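Local coordinates for T cell receptor gamma chain (Monodelphis domestica, PDB 7L15), which forms the gamma chain of a marsupial gamma mu T cell receptor, pairing with a mu chain and probably contributing to antigen recognition, at residues F129-S134 and F217-V222; Q186-T191 and L201-Q206. All coordinates share one frame; numbering follows the deposited sequence.

Contact 1 (F129-S134 and F217-V222); sequences FFLPTS and FSISSV. With NAG (2-acetamido-2-deoxy-beta-D-glucopyranose), chain C.
Phe129 and Phe217 form an aromatic pair that fits no standard class: their ring planes stand at 59°, with centroids 5.0 Å apart. Phe129 reaches over one face of the Phe217 ring, its CE2 standing 3.8 Å above that plane and over the ring centre, and its CZ comes to 3.5 Å from Phe217 CG. Both rings leave the backbone alike, CG anti to the carbonyl carbon and beside the backbone N (chi1 -67° for Phe129), and both CB atoms point across the gap. Phe129 also meets the Tyr203 ring edge-to-face and rests on Cys147, which places it at the margin of the domain interior.

Two residues on, Leu131, just past the end of strand 126-130, meets Ile219 of strand 215-219; the side chains run alongside in opposite senses, Leu131 CD2 lying 4.1 Å from Ile219 CG2. The Ile219 methyl used here is the one anti to the backbone N, while CG1 takes the place beside that nitrogen. Phe130, between the two touching residues, instead packs on Val143 of the T cell receptor mu chain. Past the strand, Thr133 is the N-cap of helix 134-140, its OG1 making a weak hydrogen bond to Glu136 N. At the end of the modelled chain, Val222 lies by an N-acetylglucosamine of the protein's own glycan, but it is poorly ordered and the detail is doubtful.

Strands 126-130 and 215-219 are edge strands of the two facing sheets of the C1-set domain. No hydrogen bond crosses between the two segments, and the side chains that meet are all apolar, which implies cohesion through hydrophobic packing without directional restraint.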
loop_
_atom_site.group_PDB
_atom_site.type_symbol
_atom_site.label_atom_id
_atom_site.label_comp_id
_atom_site.label_asym_id
_atom_site.label_seq_id
_atom_site.Cartn_x
_atom_site.Cartn_y
_atom_site.Cartn_z
ATOM N N PHE B 129 20.326 -2.176 -9.907
ATOM C CA PHE B 129 19.670 -3.317 -10.529
ATOM C C PHE B 129 20.572 -4.539 -10.494
ATOM O O PHE B 129 21.778 -4.442 -10.738
ATOM C CB PHE B 129 19.302 -3.025 -11.988
ATOM C CG PHE B 129 18.245 -1.973 -12.148
ATOM C CD1 PHE B 129 16.907 -2.314 -12.120
ATOM C CD2 PHE B 129 18.597 -0.645 -12.339
ATOM C CE1 PHE B 129 15.936 -1.341 -12.281
ATOM C CE2 PHE B 129 17.628 0.336 -12.504
ATOM C CZ PHE B 129 16.302 -0.008 -12.472
ATOM N N PHE B 130 19.975 -5.687 -10.198
ATOM C CA PHE B 130 20.643 -6.979 -10.281
ATOM C C PHE B 130 19.842 -7.843 -11.247
ATOM O O PHE B 130 18.614 -7.917 -11.145
ATOM C CB PHE B 130 20.735 -7.675 -8.908
ATOM C CG PHE B 130 21.340 -6.832 -7.814
ATOM C CD1 PHE B 130 20.554 -5.981 -7.066
ATOM C CD2 PHE B 130 22.688 -6.935 -7.503
ATOM C CE1 PHE B 130 21.096 -5.221 -6.031
ATOM C CE2 PHE B 130 23.235 -6.176 -6.479
ATOM C CZ PHE B 130 22.435 -5.317 -5.743
ATOM N N LEU B 131 20.519 -8.504 -12.161
ATOM C CA LEU B 131 19.791 -9.234 -13.179
ATOM C C LEU B 131 19.863 -10.733 -12.936
ATOM O O LEU B 131 20.729 -11.206 -12.193
ATOM C CB LEU B 131 20.350 -8.882 -14.564
ATOM C CG LEU B 131 20.041 -7.423 -14.908
ATOM C CD1 LEU B 131 21.283 -6.567 -14.779
ATOM C CD2 LEU B 131 19.456 -7.285 -16.290
ATOM N N PRO B 132 18.944 -11.511 -13.522
ATOM C CA PRO B 132 18.960 -12.964 -13.303
ATOM C C PRO B 132 20.340 -13.545 -13.560
ATOM O O PRO B 132 21.025 -13.142 -14.491
ATOM C CB PRO B 132 17.938 -13.485 -14.316
ATOM C CG PRO B 132 16.975 -12.344 -14.491
ATOM C CD PRO B 132 17.814 -11.094 -14.375
ATOM N N THR B 133 20.757 -14.466 -12.698
ATOM C CA THR B 133 22.014 -15.179 -12.857
ATOM C C THR B 133 21.783 -16.543 -13.507
ATOM O O THR B 133 20.722 -17.158 -13.355
ATOM C CB THR B 133 22.722 -15.387 -11.517
ATOM O OG1 THR B 133 21.866 -16.134 -10.645
ATOM C CG2 THR B 133 23.052 -14.066 -10.869
ATOM N N SER B 134 22.813 -17.011 -14.222
ATOM C CA SER B 134 22.747 -18.300 -14.903
ATOM C C SER B 134 22.458 -19.413 -13.913
ATOM O O SER B 134 21.603 -20.276 -14.153
ATOM C CB SER B 134 24.068 -18.581 -15.632
ATOM O OG SER B 134 24.372 -17.571 -16.580
ATOM N N PHE B 217 12.754 2.559 -16.189
ATOM C CA PHE B 217 13.898 1.856 -16.751
ATOM C C PHE B 217 13.422 0.707 -17.627
ATOM O O PHE B 217 12.446 0.030 -17.309
ATOM C CB PHE B 217 14.832 1.336 -15.648
ATOM C CG PHE B 217 15.549 2.430 -14.927
ATOM C CD1 PHE B 217 16.796 2.859 -15.356
ATOM C CD2 PHE B 217 14.956 3.072 -13.860
ATOM C CE1 PHE B 217 17.453 3.895 -14.701
ATOM C CE2 PHE B 217 15.605 4.101 -13.202
ATOM C CZ PHE B 217 16.848 4.517 -13.629
ATOM N N SER B 218 14.122 0.495 -18.725
ATOM C CA SER B 218 13.850 -0.597 -19.639
ATOM C C SER B 218 14.826 -1.733 -19.357
ATOM O O SER B 218 16.019 -1.500 -19.149
ATOM C CB SER B 218 13.987 -0.118 -21.092
ATOM O OG SER B 218 14.189 -1.208 -21.977
ATOM N N ILE B 219 14.313 -2.957 -19.326
ATOM C CA ILE B 219 15.137 -4.154 -19.205
ATOM C C ILE B 219 14.855 -5.030 -20.418
ATOM O O ILE B 219 13.719 -5.476 -20.613
ATOM C CB ILE B 219 14.861 -4.907 -17.896
ATOM C CG1 ILE B 219 14.965 -3.940 -16.713
ATOM C CG2 ILE B 219 15.849 -6.051 -17.741
ATOM C CD1 ILE B 219 14.577 -4.530 -15.359
ATOM N N SER B 220 15.872 -5.257 -21.243
ATOM C CA SER B 220 15.653 -5.889 -22.538
ATOM C C SER B 220 16.865 -6.732 -22.911
ATOM O O SER B 220 17.945 -6.599 -22.329
ATOM C CB SER B 220 15.362 -4.846 -23.623
ATOM O OG SER B 220 16.405 -3.889 -23.713
ATOM N N SER B 221 16.674 -7.583 -23.924
ATOM C CA SER B 221 17.662 -8.610 -24.257
ATOM C C SER B 221 18.941 -8.004 -24.833
ATOM O O SER B 221 20.019 -8.127 -24.236
ATOM C CB SER B 221 17.044 -9.619 -25.224
ATOM O OG SER B 221 15.913 -10.231 -24.628
ATOM N N VAL B 222 18.833 -7.356 -25.997
ATOM C CA VAL B 222 19.925 -6.649 -26.697
ATOM C C VAL B 222 21.348 -7.114 -26.354
ATOM O O VAL B 222 21.763 -8.218 -26.712
ATOM C CB VAL B 222 19.819 -5.121 -26.456
ATOM C CG1 VAL B 222 18.560 -4.559 -27.095
ATOM C CG2 VAL B 222 19.829 -4.814 -24.980
HETATM C C1 NAG C . 15.094 -5.544 -31.508
HETATM C C2 NAG C . 16.377 -5.045 -32.202
HETATM C C3 NAG C . 16.168 -4.949 -33.717
HETATM C C4 NAG C . 15.621 -6.258 -34.276
HETATM C C5 NAG C . 14.353 -6.651 -33.524
HETATM C C6 NAG C . 13.781 -7.979 -33.970
HETATM C C7 NAG C . 17.710 -3.619 -30.701
HETATM C C8 NAG C . 18.014 -2.210 -30.282
HETATM N N2 NAG C . 16.796 -3.758 -31.667
HETATM O O3 NAG C . 17.400 -4.616 -34.348
HETATM O O4 NAG C . 15.335 -6.125 -35.666
HETATM O O5 NAG C . 14.648 -6.775 -32.125
HETATM O O6 NAG C . 12.442 -8.135 -33.520
HETATM O O7 NAG C . 18.266 -4.586 -30.186
#

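Contact 2 (Q186-T191 and L201-Q206); sequences QVSWLT and LTYFYQ
The Tyr203 ring has Ser188 OG at its edge, close to the ring plane and 3.9 Å from CE1, while Trp161 meets it edge-to-face. On the neighbouring Phe204 ring, Thr202 CG2 of the same strand covers one face, 3.4 Å above the plane and displaced toward the rim.

Ser188 and Tyr203 are also joined through a water, which hydrogen-bonds to Ser188 OG at 3.0 Å and to Tyr203 OH at 2.5 Å, short enough that the exact water position is doubtful. Ser188 OG sits between the backbone N and the carbonyl carbon (chi1 77°) and, besides the water, receives a hydrogen bond from the indole NE1 of Trp161. Two partners thus satisfy a hydroxyl buried among apolar side chains. Beyond Ser188 and Tyr203, Leu190 and Leu201 reach for each other tip to tip, CD2 of Leu190 lying 3.8 Å from CD1 of Leu201.

Trp189, pointing the opposite way from Ser188, gives its NE1 to Ser188 OG of the mu chain, so strand 183-193 serves both core and chain interface. Tyr203 packs on Cys147 and probably stands where C1-set domains usually carry the F-strand cysteine that would pair with it. E and F strands facing each other across the core, with the C-strand tryptophan Trp161 in contact with both, are typical of the immunoglobulin sandwich.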
loop_
_atom_site.group_PDB
_atom_site.type_symbol
_atom_site.label_atom_id
_atom_site.label_comp_id
_atom_site.label_asym_id
_atom_site.label_seq_id
_atom_site.Cartn_x
_atom_site.Cartn_y
_atom_site.Cartn_z
ATOM N N GLN B 186 14.532 0.716 -0.147
ATOM C CA GLN B 186 13.577 -0.368 -0.341
ATOM C C GLN B 186 14.022 -1.211 -1.518
ATOM O O GLN B 186 14.436 -0.672 -2.545
ATOM C CB GLN B 186 12.157 0.141 -0.611
ATOM C CG GLN B 186 11.157 -0.980 -0.753
ATOM C CD GLN B 186 9.773 -0.499 -1.137
ATOM O OE1 GLN B 186 9.614 0.253 -2.093
ATOM N NE2 GLN B 186 8.759 -0.939 -0.390
ATOM N N VAL B 187 13.933 -2.530 -1.373
ATOM C CA VAL B 187 14.236 -3.439 -2.471
ATOM C C VAL B 187 12.931 -4.066 -2.950
ATOM O O VAL B 187 12.051 -4.367 -2.149
ATOM C CB VAL B 187 15.270 -4.506 -2.051
ATOM C CG1 VAL B 187 14.682 -5.464 -1.099
ATOM C CG2 VAL B 187 15.781 -5.244 -3.249
ATOM N N SER B 188 12.787 -4.228 -4.259
ATOM C CA SER B 188 11.732 -5.083 -4.789
ATOM C C SER B 188 12.330 -6.041 -5.801
ATOM O O SER B 188 13.413 -5.809 -6.345
ATOM C CB SER B 188 10.607 -4.296 -5.455
ATOM O OG SER B 188 11.013 -3.862 -6.730
ATOM N N TRP B 189 11.614 -7.125 -6.067
ATOM C CA TRP B 189 12.183 -8.112 -6.971
ATOM C C TRP B 189 11.084 -8.895 -7.678
ATOM O O TRP B 189 9.973 -9.049 -7.167
ATOM C CB TRP B 189 13.140 -9.046 -6.229
ATOM C CG TRP B 189 12.563 -9.931 -5.140
ATOM C CD1 TRP B 189 12.261 -11.264 -5.247
ATOM C CD2 TRP B 189 12.310 -9.577 -3.770
ATOM N NE1 TRP B 189 11.812 -11.750 -4.042
ATOM C CE2 TRP B 189 11.843 -10.742 -3.116
ATOM C CE3 TRP B 189 12.431 -8.393 -3.034
ATOM C CZ2 TRP B 189 11.493 -10.755 -1.758
ATOM C CZ3 TRP B 189 12.080 -8.405 -1.686
ATOM C CH2 TRP B 189 11.618 -9.581 -1.064
ATOM N N LEU B 190 11.411 -9.381 -8.869
ATOM C CA LEU B 190 10.433 -10.003 -9.753
ATOM C C LEU B 190 11.003 -11.318 -10.265
ATOM O O LEU B 190 11.985 -11.332 -11.017
ATOM C CB LEU B 190 10.077 -9.069 -10.904
ATOM C CG LEU B 190 9.197 -9.629 -12.027
ATOM C CD1 LEU B 190 7.751 -9.722 -11.575
ATOM C CD2 LEU B 190 9.318 -8.792 -13.298
ATOM N N THR B 191 10.388 -12.416 -9.846
ATOM C CA THR B 191 10.746 -13.754 -10.286
ATOM C C THR B 191 9.786 -14.167 -11.396
ATOM O O THR B 191 8.570 -14.134 -11.201
ATOM C CB THR B 191 10.673 -14.716 -9.103
ATOM O OG1 THR B 191 11.535 -14.229 -8.061
ATOM C CG2 THR B 191 11.082 -16.110 -9.523
ATOM N N LEU B 201 10.853 -5.866 -20.238
ATOM C CA LEU B 201 10.221 -5.405 -19.013
ATOM C C LEU B 201 10.485 -3.919 -18.821
ATOM O O LEU B 201 11.501 -3.393 -19.283
ATOM C CB LEU B 201 10.757 -6.170 -17.812
ATOM C CG LEU B 201 10.597 -7.685 -17.874
ATOM C CD1 LEU B 201 11.105 -8.287 -16.580
ATOM C CD2 LEU B 201 9.150 -8.074 -18.122
ATOM N N THR B 202 9.571 -3.242 -18.129
ATOM C CA THR B 202 9.809 -1.876 -17.689
ATOM C C THR B 202 9.608 -1.771 -16.179
ATOM O O THR B 202 8.666 -2.337 -15.619
ATOM C CB THR B 202 8.916 -0.879 -18.436
ATOM O OG1 THR B 202 9.121 -1.024 -19.847
ATOM C CG2 THR B 202 9.302 0.531 -18.054
ATOM N N TYR B 203 10.528 -1.075 -15.525
ATOM C CA TYR B 203 10.500 -0.837 -14.091
ATOM C C TYR B 203 10.249 0.646 -13.846
ATOM O O TYR B 203 10.916 1.499 -14.448
ATOM C CB TYR B 203 11.819 -1.280 -13.449
ATOM C CG TYR B 203 11.977 -0.864 -11.996
ATOM C CD1 TYR B 203 11.451 -1.641 -10.971
ATOM C CD2 TYR B 203 12.644 0.314 -11.658
ATOM C CE1 TYR B 203 11.594 -1.261 -9.637
ATOM C CE2 TYR B 203 12.785 0.716 -10.329
ATOM C CZ TYR B 203 12.267 -0.076 -9.326
ATOM O OH TYR B 203 12.422 0.319 -8.017
ATOM N N PHE B 204 9.298 0.950 -12.963
ATOM C CA PHE B 204 8.901 2.323 -12.660
ATOM C C PHE B 204 9.044 2.624 -11.176
ATOM O O PHE B 204 8.770 1.769 -10.333
ATOM C CB PHE B 204 7.442 2.584 -13.000
ATOM C CG PHE B 204 7.083 2.329 -14.414
ATOM C CD1 PHE B 204 6.585 1.104 -14.801
ATOM C CD2 PHE B 204 7.194 3.335 -15.357
ATOM C CE1 PHE B 204 6.222 0.879 -16.122
ATOM C CE2 PHE B 204 6.829 3.113 -16.676
ATOM C CZ PHE B 204 6.345 1.887 -17.054
ATOM N N TYR B 205 9.379 3.873 -10.850
ATOM C CA TYR B 205 9.202 4.325 -9.477
ATOM C C TYR B 205 8.802 5.796 -9.433
ATOM O O TYR B 205 9.131 6.580 -10.325
ATOM C CB TYR B 205 10.460 4.072 -8.609
ATOM C CG TYR B 205 11.718 4.805 -9.014
ATOM C CD1 TYR B 205 12.578 4.276 -9.967
ATOM C CD2 TYR B 205 12.062 6.019 -8.416
ATOM C CE1 TYR B 205 13.745 4.948 -10.320
ATOM C CE2 TYR B 205 13.212 6.685 -8.752
ATOM C CZ TYR B 205 14.049 6.159 -9.709
ATOM O OH TYR B 205 15.189 6.859 -10.029
ATOM N N GLN B 206 8.072 6.152 -8.379
ATOM C CA GLN B 206 7.670 7.518 -8.093
ATOM C C GLN B 206 8.176 7.919 -6.715
ATOM O O GLN B 206 8.243 7.101 -5.790
ATOM C CB GLN B 206 6.140 7.699 -8.128
ATOM C CG GLN B 206 5.511 7.497 -9.489
ATOM C CD GLN B 206 4.003 7.365 -9.397
ATOM O OE1 GLN B 206 3.355 8.126 -8.692
ATOM N NE2 GLN B 206 3.445 6.381 -10.090
HETATM O O HOH W 1 12.321 -1.263 -6.125
#

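How the contacts relate
Both contacts bridge the two sheets of the C1-set domain, contact 2 in its buried core and contact 1 at the surface-lying margin. Their centres are 12 Å apart, and along the chain contact 2 is nested within the loop that contact 1 closes. Strands 201-206 and 215-219 are neighbours in one sheet, with probable backbone hydrogen bonds from Phe217 N to Tyr203 O and from Ile219 N to Leu201 O. Strands 126-130 and 183-193 lie in the other sheet, separated by strand 142-152. The chemistry follows the location: the margin is wholly apolar, whereas the core mixes leucine packing with a water-bridged polar pair.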